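Long-range contact in 4-hydroxyphenylpyruvate dioxygenase (Pseudomonas putida, PDB 5HMQ), which catalyses the divalent-metal-dependent dehydration of 3-dehydroshikimate to protocatechuate, a common intermediate of quinate and shikimate degradation: residues I133-Y147 with A161-L174. Sequence-based numbering, arbitrary orientation.
Sequences IGYEALAWGRHVNTY and ALGVILDSFHTLSL. With MG (magnesium ion), chain K.
Strands 133-136 and 162-167, neighbouring parallel strands of a xylose isomerase-like TIM barrel, have short-segment axes 43° apart and share four backbone bonds: I133 N to A161 O, G163 N to I133 O, Y135 N to G163 O and I165 N to Y135 O. Where they part, water 1 bridges A137 N and I165 O. Helix 147-157 completes this beta-alpha-beta unit. G134, lacking a side chain, lets I165 lie across its backbone, CG1 3.6 Å from G134 CA, while on the other face I133 CG2 meets L162 CD1.

At the C-terminal strand ends, the catalytic metal site begins. E136, with CG anti to the backbone N (chi1 175°) and an extended chain, and the shorter D167 bind magnesium through E136 OE1 and D167 OD2 at 2.1 Å each; Q193 and E241 complete the protein ligands. The two oxygens lie 3.1 Å apart, a closeness probably made tolerable by the shared cation. D167 is the N-cap of the helix beginning at S168, its OD1 accepting weak bonds from F169 N and H170 N; R212 is a further polar partner.

H170, a flat ring with a polar edge, packs against the type I turn L138-G141. L138 CA sits over one face, 4.0 Å from the centroid, and the imidazole edge turns toward the W140 six-membered face in an offset edge-to-face pair, planes 64° apart. H170 NE2 lies 2.6 Å from water 4, itself bound to magnesium at 2.0 Å.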
ATOM      1  N   ILE C 133      28.829 -14.953 -18.946  1.00 41.62           N
ATOM      2  CA  ILE C 133      28.921 -14.536 -17.553  1.00 41.40           C
ATOM      3  C   ILE C 133      28.945 -13.015 -17.509  1.00 43.51           C
ATOM      4  O   ILE C 133      29.776 -12.382 -18.172  1.00 43.76           O
ATOM      5  CB  ILE C 133      30.167 -15.114 -16.858  1.00 43.13           C
ATOM      6  CG1 ILE C 133      30.175 -16.640 -16.918  1.00 44.37           C
ATOM      7  CG2 ILE C 133      30.231 -14.650 -15.411  1.00 40.15           C
ATOM      8  CD1 ILE C 133      29.059 -17.290 -16.148  1.00 43.65           C
ATOM      9  N   GLY C 134      28.035 -12.431 -16.735  1.00 42.41           N
ATOM     10  CA  GLY C 134      28.073 -11.008 -16.459  1.00 43.11           C
ATOM     11  C   GLY C 134      28.443 -10.739 -15.015  1.00 41.79           C
ATOM     12  O   GLY C 134      27.723 -11.149 -14.101  1.00 44.49           O
ATOM     13  N   TYR C 135      29.561 -10.053 -14.794  1.00 41.61           N
ATOM     14  CA  TYR C 135      30.125  -9.861 -13.463  1.00 41.22           C
ATOM     15  C   TYR C 135      29.682  -8.508 -12.914  1.00 42.81           C
ATOM     16  O   TYR C 135      29.940  -7.470 -13.531  1.00 46.20           O
ATOM     17  CB  TYR C 135      31.650  -9.960 -13.519  1.00 41.32           C
ATOM     18  CG  TYR C 135      32.343 -10.010 -12.174  1.00 44.89           C
ATOM     19  CD1 TYR C 135      31.831 -10.771 -11.129  1.00 45.30           C
ATOM     20  CD2 TYR C 135      33.528  -9.319 -11.962  1.00 45.34           C
ATOM     21  CE1 TYR C 135      32.476 -10.825  -9.901  1.00 44.89           C
ATOM     22  CE2 TYR C 135      34.177  -9.365 -10.742  1.00 45.88           C
ATOM     23  CZ  TYR C 135      33.649 -10.120  -9.716  1.00 47.01           C
ATOM     24  OH  TYR C 135      34.300 -10.165  -8.503  1.00 47.84           O
ATOM     25  N   GLU C 136      29.017  -8.527 -11.759  1.00 41.18           N
ATOM     26  CA  GLU C 136      28.493  -7.327 -11.117  1.00 43.49           C
ATOM     27  C   GLU C 136      29.142  -7.152  -9.752  1.00 43.51           C
ATOM     28  O   GLU C 136      29.237  -8.111  -8.979  1.00 44.56           O
ATOM     29  CB  GLU C 136      26.971  -7.404 -10.949  1.00 44.50           C
ATOM     30  CG  GLU C 136      26.372  -6.230 -10.182  1.00 44.21           C
ATOM     31  CD  GLU C 136      24.988  -6.529  -9.638  1.00 43.32           C
ATOM     32  OE1 GLU C 136      24.048  -5.759  -9.930  1.00 39.43           O
ATOM     33  OE2 GLU C 136      24.840  -7.547  -8.931  1.00 42.55           O
ATOM     34  N   ALA C 137      29.583  -5.933  -9.458  1.00 42.17           N
ATOM     35  CA  ALA C 137      30.126  -5.601  -8.147  1.00 41.85           C
ATOM     36  C   ALA C 137      28.995  -5.178  -7.218  1.00 44.75           C
ATOM     37  O   ALA C 137      28.247  -4.243  -7.526  1.00 42.93           O
ATOM     38  CB  ALA C 137      31.166  -4.487  -8.248  1.00 41.36           C
ATOM     39  N   LEU C 138      28.859  -5.875  -6.097  1.00 46.25           N
ATOM     40  CA  LEU C 138      28.013  -5.390  -5.019  1.00 45.17           C
ATOM     41  C   LEU C 138      28.754  -4.303  -4.255  1.00 43.82           C
ATOM     42  O   LEU C 138      29.958  -4.414  -4.011  1.00 44.32           O
ATOM     43  CB  LEU C 138      27.624  -6.531  -4.080  1.00 43.13           C
ATOM     44  CG  LEU C 138      26.875  -7.697  -4.726  1.00 43.17           C
ATOM     45  CD1 LEU C 138      26.616  -8.799  -3.708  1.00 45.00           C
ATOM     46  CD2 LEU C 138      25.572  -7.227  -5.353  1.00 42.57           C
ATOM     47  N   ALA C 139      28.032  -3.243  -3.884  1.00 45.02           N
ATOM     48  CA  ALA C 139      28.652  -2.138  -3.157  1.00 44.08           C
ATOM     49  C   ALA C 139      29.266  -2.581  -1.835  1.00 43.45           C
ATOM     50  O   ALA C 139      30.118  -1.870  -1.294  1.00 46.20           O
ATOM     51  CB  ALA C 139      27.631  -1.028  -2.911  1.00 45.03           C
ATOM     52  N   TRP C 140      28.859  -3.735  -1.306  1.00 43.97           N
ATOM     53  CA  TRP C 140      29.415  -4.282  -0.076  1.00 45.40           C
ATOM     54  C   TRP C 140      30.264  -5.526  -0.325  1.00 47.59           C
ATOM     55  O   TRP C 140      30.435  -6.347   0.582  1.00 49.85           O
ATOM     56  CB  TRP C 140      28.292  -4.596   0.915  1.00 42.09           C
ATOM     57  CG  TRP C 140      27.217  -5.456   0.332  1.00 43.21           C
ATOM     58  CD1 TRP C 140      27.146  -6.817   0.369  1.00 42.07           C
ATOM     59  CD2 TRP C 140      26.056  -5.012  -0.381  1.00 42.06           C
ATOM     60  NE1 TRP C 140      26.012  -7.249  -0.276  1.00 43.81           N
ATOM     61  CE2 TRP C 140      25.328  -6.160  -0.750  1.00 41.53           C
ATOM     62  CE3 TRP C 140      25.563  -3.753  -0.744  1.00 41.90           C
ATOM     63  CZ2 TRP C 140      24.127  -6.089  -1.458  1.00 42.73           C
ATOM     64  CZ3 TRP C 140      24.375  -3.684  -1.450  1.00 42.94           C
ATOM     65  CH2 TRP C 140      23.669  -4.846  -1.798  1.00 42.25           C
ATOM     66  N   GLY C 141      30.788  -5.684  -1.538  1.00 48.31           N
ATOM     67  CA  GLY C 141      31.654  -6.815  -1.821  1.00 45.92           C
ATOM     68  C   GLY C 141      32.902  -6.809  -0.959  1.00 47.26           C
ATOM     69  O   GLY C 141      33.450  -5.758  -0.620  1.00 48.60           O
ATOM     70  N   ARG C 142      33.356  -8.013  -0.603  1.00 51.86           N
ATOM     71  CA  ARG C 142      34.518  -8.140   0.273  1.00 49.57           C
ATOM     72  C   ARG C 142      35.790  -7.613  -0.383  1.00 52.02           C
ATOM     73  O   ARG C 142      36.574  -6.903   0.256  1.00 56.72           O
ATOM     74  CB  ARG C 142      34.696  -9.596   0.701  1.00 51.86           C
ATOM     75  CG  ARG C 142      35.899  -9.792   1.587  1.00 54.56           C
ATOM     76  CD  ARG C 142      35.664  -9.310   3.001  1.00 53.88           C
ATOM     77  NE  ARG C 142      36.784  -9.680   3.860  1.00 56.59           N
ATOM     78  CZ  ARG C 142      37.963  -9.062   3.849  1.00 58.09           C
ATOM     79  NH1 ARG C 142      38.180  -8.045   3.023  1.00 57.68           N
ATOM     80  NH2 ARG C 142      38.931  -9.463   4.664  1.00 60.53           N
ATOM     81  N   HIS C 143      36.018  -7.952  -1.648  1.00 51.66           N
ATOM     82  CA  HIS C 143      37.200  -7.501  -2.371  1.00 50.47           C
ATOM     83  C   HIS C 143      36.885  -6.679  -3.610  1.00 51.67           C
ATOM     84  O   HIS C 143      37.713  -5.860  -4.014  1.00 51.60           O
ATOM     85  CB  HIS C 143      38.074  -8.696  -2.785  1.00 52.50           C
ATOM     86  CG  HIS C 143      38.536  -9.540  -1.639  1.00 52.62           C
ATOM     87  ND1 HIS C 143      39.389  -9.069  -0.664  1.00 49.48           N
ATOM     88  CD2 HIS C 143      38.265 -10.827  -1.311  1.00 54.01           C
ATOM     89  CE1 HIS C 143      39.625 -10.028   0.213  1.00 50.40           C
ATOM     90  NE2 HIS C 143      38.955 -11.105  -0.156  1.00 51.27           N
ATOM     91  N   VAL C 144      35.720  -6.873  -4.222  1.00 47.65           N
ATOM     92  CA  VAL C 144      35.329  -6.166  -5.437  1.00 45.90           C
ATOM     93  C   VAL C 144      34.010  -5.462  -5.156  1.00 47.01           C
ATOM     94  O   VAL C 144      32.977  -6.118  -4.964  1.00 47.60           O
ATOM     95  CB  VAL C 144      35.197  -7.118  -6.633  1.00 45.80           C
ATOM     96  CG1 VAL C 144      34.735  -6.362  -7.867  1.00 47.05           C
ATOM     97  CG2 VAL C 144      36.517  -7.828  -6.894  1.00 46.18           C
ATOM     98  N   ASN C 145      34.033  -4.125  -5.143  1.00 45.61           N
ATOM     99  CA  ASN C 145      32.816  -3.376  -4.862  1.00 47.40           C
ATOM    100  C   ASN C 145      32.626  -2.165  -5.769  1.00 47.04           C
ATOM    101  O   ASN C 145      31.768  -1.323  -5.474  1.00 49.25           O
ATOM    102  CB  ASN C 145      32.794  -2.935  -3.391  1.00 50.46           C
ATOM    103  CG  ASN C 145      33.757  -1.799  -3.105  1.00 50.44           C
ATOM    104  OD1 ASN C 145      34.865  -1.758  -3.643  1.00 49.24           O
ATOM    105  ND2 ASN C 145      33.344  -0.876  -2.246  1.00 47.10           N
ATOM    106  N   THR C 146      33.377  -2.053  -6.862  1.00 45.15           N
ATOM    107  CA  THR C 146      33.218  -0.959  -7.812  1.00 47.32           C
ATOM    108  C   THR C 146      33.260  -1.530  -9.221  1.00 48.32           C
ATOM    109  O   THR C 146      33.799  -2.615  -9.455  1.00 45.63           O
ATOM    110  CB  THR C 146      34.311   0.110  -7.663  1.00 45.44           C
ATOM    111  OG1 THR C 146      35.593  -0.477  -7.912  1.00 47.48           O
ATOM    112  CG2 THR C 146      34.297   0.708  -6.262  1.00 44.00           C
ATOM    113  N   TYR C 147      32.687  -0.784 -10.169  1.00 47.50           N
ATOM    114  CA  TYR C 147      32.734  -1.228 -11.558  1.00 44.10           C
ATOM    115  C   TYR C 147      34.150  -1.172 -12.114  1.00 46.51           C
ATOM    116  O   TYR C 147      34.492  -1.953 -13.009  1.00 46.17           O
ATOM    117  CB  TYR C 147      31.787  -0.394 -12.426  1.00 43.85           C
ATOM    118  CG  TYR C 147      32.307   0.980 -12.797  1.00 44.70           C
ATOM    119  CD1 TYR C 147      33.095   1.167 -13.929  1.00 45.48           C
ATOM    120  CD2 TYR C 147      31.994   2.092 -12.027  1.00 46.54           C
ATOM    121  CE1 TYR C 147      33.572   2.417 -14.271  1.00 47.66           C
ATOM    122  CE2 TYR C 147      32.462   3.349 -12.366  1.00 50.08           C
ATOM    123  CZ  TYR C 147      33.250   3.506 -13.489  1.00 49.95           C
ATOM    124  OH  TYR C 147      33.719   4.754 -13.830  1.00 46.63           O
ATOM    125  N   ALA C 161      33.177 -14.669 -23.448  1.00 43.45           N
ATOM    126  CA  ALA C 161      31.979 -15.075 -22.729  1.00 40.92           C
ATOM    127  C   ALA C 161      31.876 -14.451 -21.341  1.00 45.24           C
ATOM    128  O   ALA C 161      30.938 -14.770 -20.605  1.00 44.67           O
ATOM    129  CB  ALA C 161      31.927 -16.602 -22.610  1.00 40.17           C
ATOM    130  N   LEU C 162      32.805 -13.572 -20.968  1.00 41.17           N
ATOM    131  CA  LEU C 162      32.811 -12.942 -19.654  1.00 41.17           C
ATOM    132  C   LEU C 162      32.776 -11.431 -19.832  1.00 44.09           C
ATOM    133  O   LEU C 162      33.666 -10.856 -20.468  1.00 43.13           O
ATOM    134  CB  LEU C 162      34.041 -13.361 -18.848  1.00 41.02           C
ATOM    135  CG  LEU C 162      34.325 -12.537 -17.590  1.00 43.72           C
ATOM    136  CD1 LEU C 162      33.241 -12.755 -16.541  1.00 42.46           C
ATOM    137  CD2 LEU C 162      35.689 -12.874 -17.024  1.00 43.09           C
ATOM    138  N   GLY C 163      31.756 -10.792 -19.265  1.00 41.63           N
ATOM    139  CA  GLY C 163      31.571  -9.368 -19.446  1.00 41.99           C
ATOM    140  C   GLY C 163      31.227  -8.623 -18.170  1.00 41.45           C
ATOM    141  O   GLY C 163      31.229  -9.201 -17.081  1.00 43.77           O
ATOM    142  N   VAL C 164      30.940  -7.335 -18.302  1.00 40.87           N
ATOM    143  CA  VAL C 164      30.639  -6.464 -17.173  1.00 39.92           C
ATOM    144  C   VAL C 164      29.136  -6.235 -17.105  1.00 42.49           C
ATOM    145  O   VAL C 164      28.478  -6.034 -18.135  1.00 44.38           O
ATOM    146  CB  VAL C 164      31.399  -5.129 -17.297  1.00 42.45           C
ATOM    147  CG1 VAL C 164      31.010  -4.179 -16.170  1.00 42.63           C
ATOM    148  CG2 VAL C 164      32.900  -5.379 -17.292  1.00 41.25           C
ATOM    149  N   ILE C 165      28.588  -6.273 -15.894  1.00 41.25           N
ATOM    150  CA  ILE C 165      27.214  -5.862 -15.634  1.00 42.27           C
ATOM    151  C   ILE C 165      27.261  -4.635 -14.734  1.00 42.12           C
ATOM    152  O   ILE C 165      27.942  -4.643 -13.703  1.00 42.87           O
ATOM    153  CB  ILE C 165      26.382  -6.988 -14.992  1.00 43.27           C
ATOM    154  CG1 ILE C 165      26.077  -8.077 -16.026  1.00 42.17           C
ATOM    155  CG2 ILE C 165      25.095  -6.429 -14.390  1.00 40.13           C
ATOM    156  CD1 ILE C 165      25.045  -9.090 -15.573  1.00 36.89           C
ATOM    157  N   LEU C 166      26.547  -3.584 -15.132  1.00 42.89           N
ATOM    158  CA  LEU C 166      26.541  -2.317 -14.416  1.00 40.78           C
ATOM    159  C   LEU C 166      25.207  -2.120 -13.710  1.00 40.70           C
ATOM    160  O   LEU C 166      24.143  -2.379 -14.283  1.00 43.39           O
ATOM    161  CB  LEU C 166      26.807  -1.143 -15.362  1.00 43.31           C
ATOM    162  CG  LEU C 166      28.154  -1.141 -16.089  1.00 44.30           C
ATOM    163  CD1 LEU C 166      28.198  -0.046 -17.145  1.00 42.81           C
ATOM    164  CD2 LEU C 166      29.298  -0.978 -15.101  1.00 43.72           C
ATOM    165  N   ASP C 167      25.276  -1.641 -12.469  1.00 42.64           N
ATOM    166  CA  ASP C 167      24.109  -1.416 -11.623  1.00 41.30           C
ATOM    167  C   ASP C 167      24.215  -0.008 -11.058  1.00 42.18           C
ATOM    168  O   ASP C 167      25.138   0.283 -10.290  1.00 42.53           O
ATOM    169  CB  ASP C 167      24.042  -2.461 -10.501  1.00 43.26           C
ATOM    170  CG  ASP C 167      22.816  -2.312  -9.611  1.00 43.30           C
ATOM    171  OD1 ASP C 167      22.520  -1.188  -9.152  1.00 46.16           O
ATOM    172  OD2 ASP C 167      22.147  -3.337  -9.360  1.00 43.57           O
ATOM    173  N   SER C 168      23.266   0.856 -11.429  1.00 42.28           N
ATOM    174  CA  SER C 168      23.377   2.269 -11.081  1.00 44.80           C
ATOM    175  C   SER C 168      23.397   2.488  -9.574  1.00 42.82           C
ATOM    176  O   SER C 168      24.075   3.405  -9.095  1.00 44.62           O
ATOM    177  CB  SER C 168      22.235   3.065 -11.716  1.00 39.85           C
ATOM    178  OG  SER C 168      20.977   2.642 -11.224  1.00 42.69           O
ATOM    179  N   PHE C 169      22.684   1.665  -8.804  1.00 42.80           N
ATOM    180  CA  PHE C 169      22.688   1.865  -7.359  1.00 43.98           C
ATOM    181  C   PHE C 169      24.048   1.529  -6.761  1.00 44.34           C
ATOM    182  O   PHE C 169      24.583   2.293  -5.951  1.00 49.31           O
ATOM    183  CB  PHE C 169      21.598   1.036  -6.677  1.00 43.60           C
ATOM    184  CG  PHE C 169      21.558   1.232  -5.185  1.00 45.05           C
ATOM    185  CD1 PHE C 169      22.397   0.509  -4.349  1.00 46.58           C
ATOM    186  CD2 PHE C 169      20.709   2.170  -4.622  1.00 44.91           C
ATOM    187  CE1 PHE C 169      22.383   0.715  -2.986  1.00 46.48           C
ATOM    188  CE2 PHE C 169      20.685   2.371  -3.255  1.00 44.78           C
ATOM    189  CZ  PHE C 169      21.521   1.639  -2.438  1.00 45.43           C
ATOM    190  N   HIS C 170      24.616   0.379  -7.133  1.00 46.08           N
ATOM    191  CA  HIS C 170      25.887  -0.038  -6.545  1.00 45.06           C
ATOM    192  C   HIS C 170      26.993   0.967  -6.831  1.00 45.30           C
ATOM    193  O   HIS C 170      27.910   1.128  -6.017  1.00 46.70           O
ATOM    194  CB  HIS C 170      26.279  -1.424  -7.062  1.00 43.19           C
ATOM    195  CG  HIS C 170      25.416  -2.532  -6.542  1.00 46.93           C
ATOM    196  ND1 HIS C 170      25.238  -2.769  -5.195  1.00 47.10           N
ATOM    197  CD2 HIS C 170      24.682  -3.469  -7.188  1.00 45.28           C
ATOM    198  CE1 HIS C 170      24.433  -3.804  -5.035  1.00 46.59           C
ATOM    199  NE2 HIS C 170      24.081  -4.246  -6.228  1.00 45.93           N
ATOM    200  N   THR C 171      26.925   1.653  -7.972  1.00 46.19           N
ATOM    201  CA  THR C 171      27.930   2.656  -8.297  1.00 46.62           C
ATOM    202  C   THR C 171      27.646   3.981  -7.597  1.00 46.03           C
ATOM    203  O   THR C 171      28.537   4.562  -6.968  1.00 47.82           O
ATOM    204  CB  THR C 171      28.001   2.853  -9.813  1.00 45.16           C
ATOM    205  OG1 THR C 171      28.467   1.646 -10.429  1.00 42.99           O
ATOM    206  CG2 THR C 171      28.948   3.996 -10.159  1.00 41.84           C
ATOM    207  N   LEU C 172      26.414   4.480  -7.698  1.00 47.77           N
ATOM    208  CA  LEU C 172      26.102   5.808  -7.181  1.00 48.95           C
ATOM    209  C   LEU C 172      25.908   5.839  -5.667  1.00 50.03           C
ATOM    210  O   LEU C 172      26.067   6.906  -5.064  1.00 50.06           O
ATOM    211  CB  LEU C 172      24.859   6.365  -7.878  1.00 46.73           C
ATOM    212  CG  LEU C 172      25.005   6.601  -9.385  1.00 45.61           C
ATOM    213  CD1 LEU C 172      23.768   7.279  -9.954  1.00 44.19           C
ATOM    214  CD2 LEU C 172      26.250   7.424  -9.679  1.00 43.80           C
ATOM    215  N   SER C 173      25.580   4.705  -5.036  1.00 48.19           N
ATOM    216  CA  SER C 173      25.451   4.695  -3.581  1.00 48.49           C
ATOM    217  C   SER C 173      26.794   4.917  -2.899  1.00 48.15           C
ATOM    218  O   SER C 173      26.842   5.453  -1.787  1.00 47.64           O
ATOM    219  CB  SER C 173      24.838   3.379  -3.104  1.00 46.20           C
ATOM    220  OG  SER C 173      25.685   2.282  -3.406  1.00 47.08           O
ATOM    221  N   LEU C 174      27.884   4.508  -3.540  1.00 47.38           N
ATOM    222  CA  LEU C 174      29.231   4.778  -3.068  1.00 47.57           C
ATOM    223  C   LEU C 174      29.786   6.086  -3.612  1.00 47.37           C
ATOM    224  O   LEU C 174      30.985   6.344  -3.466  1.00 51.15           O
ATOM    225  CB  LEU C 174      30.156   3.623  -3.448  1.00 49.97           C
ATOM    226  CG  LEU C 174      29.735   2.235  -2.968  1.00 49.68           C
ATOM    227  CD1 LEU C 174      30.508   1.165  -3.712  1.00 50.37           C
ATOM    228  CD2 LEU C 174      29.972   2.104  -1.476  1.00 45.05           C
TER
HETATM  229 MG    MG K 701      22.077  -5.434  -9.431  1.00 43.93          MG
HETATM  230  O   HOH W   1      29.628  -3.874 -11.410  1.00 40.47           O
HETATM  231  O   HOH W   2      29.992  -0.407  -7.035  1.00 42.46           O
HETATM  232  O   HOH W   3      30.694   1.012  -9.113  1.00 45.22           O
HETATM  233  O   HOH W   4      22.304  -5.732  -7.488  1.00 45.79           O
HETATM  234  O   HOH W   5      21.855  -7.443  -9.600  1.00 41.67           O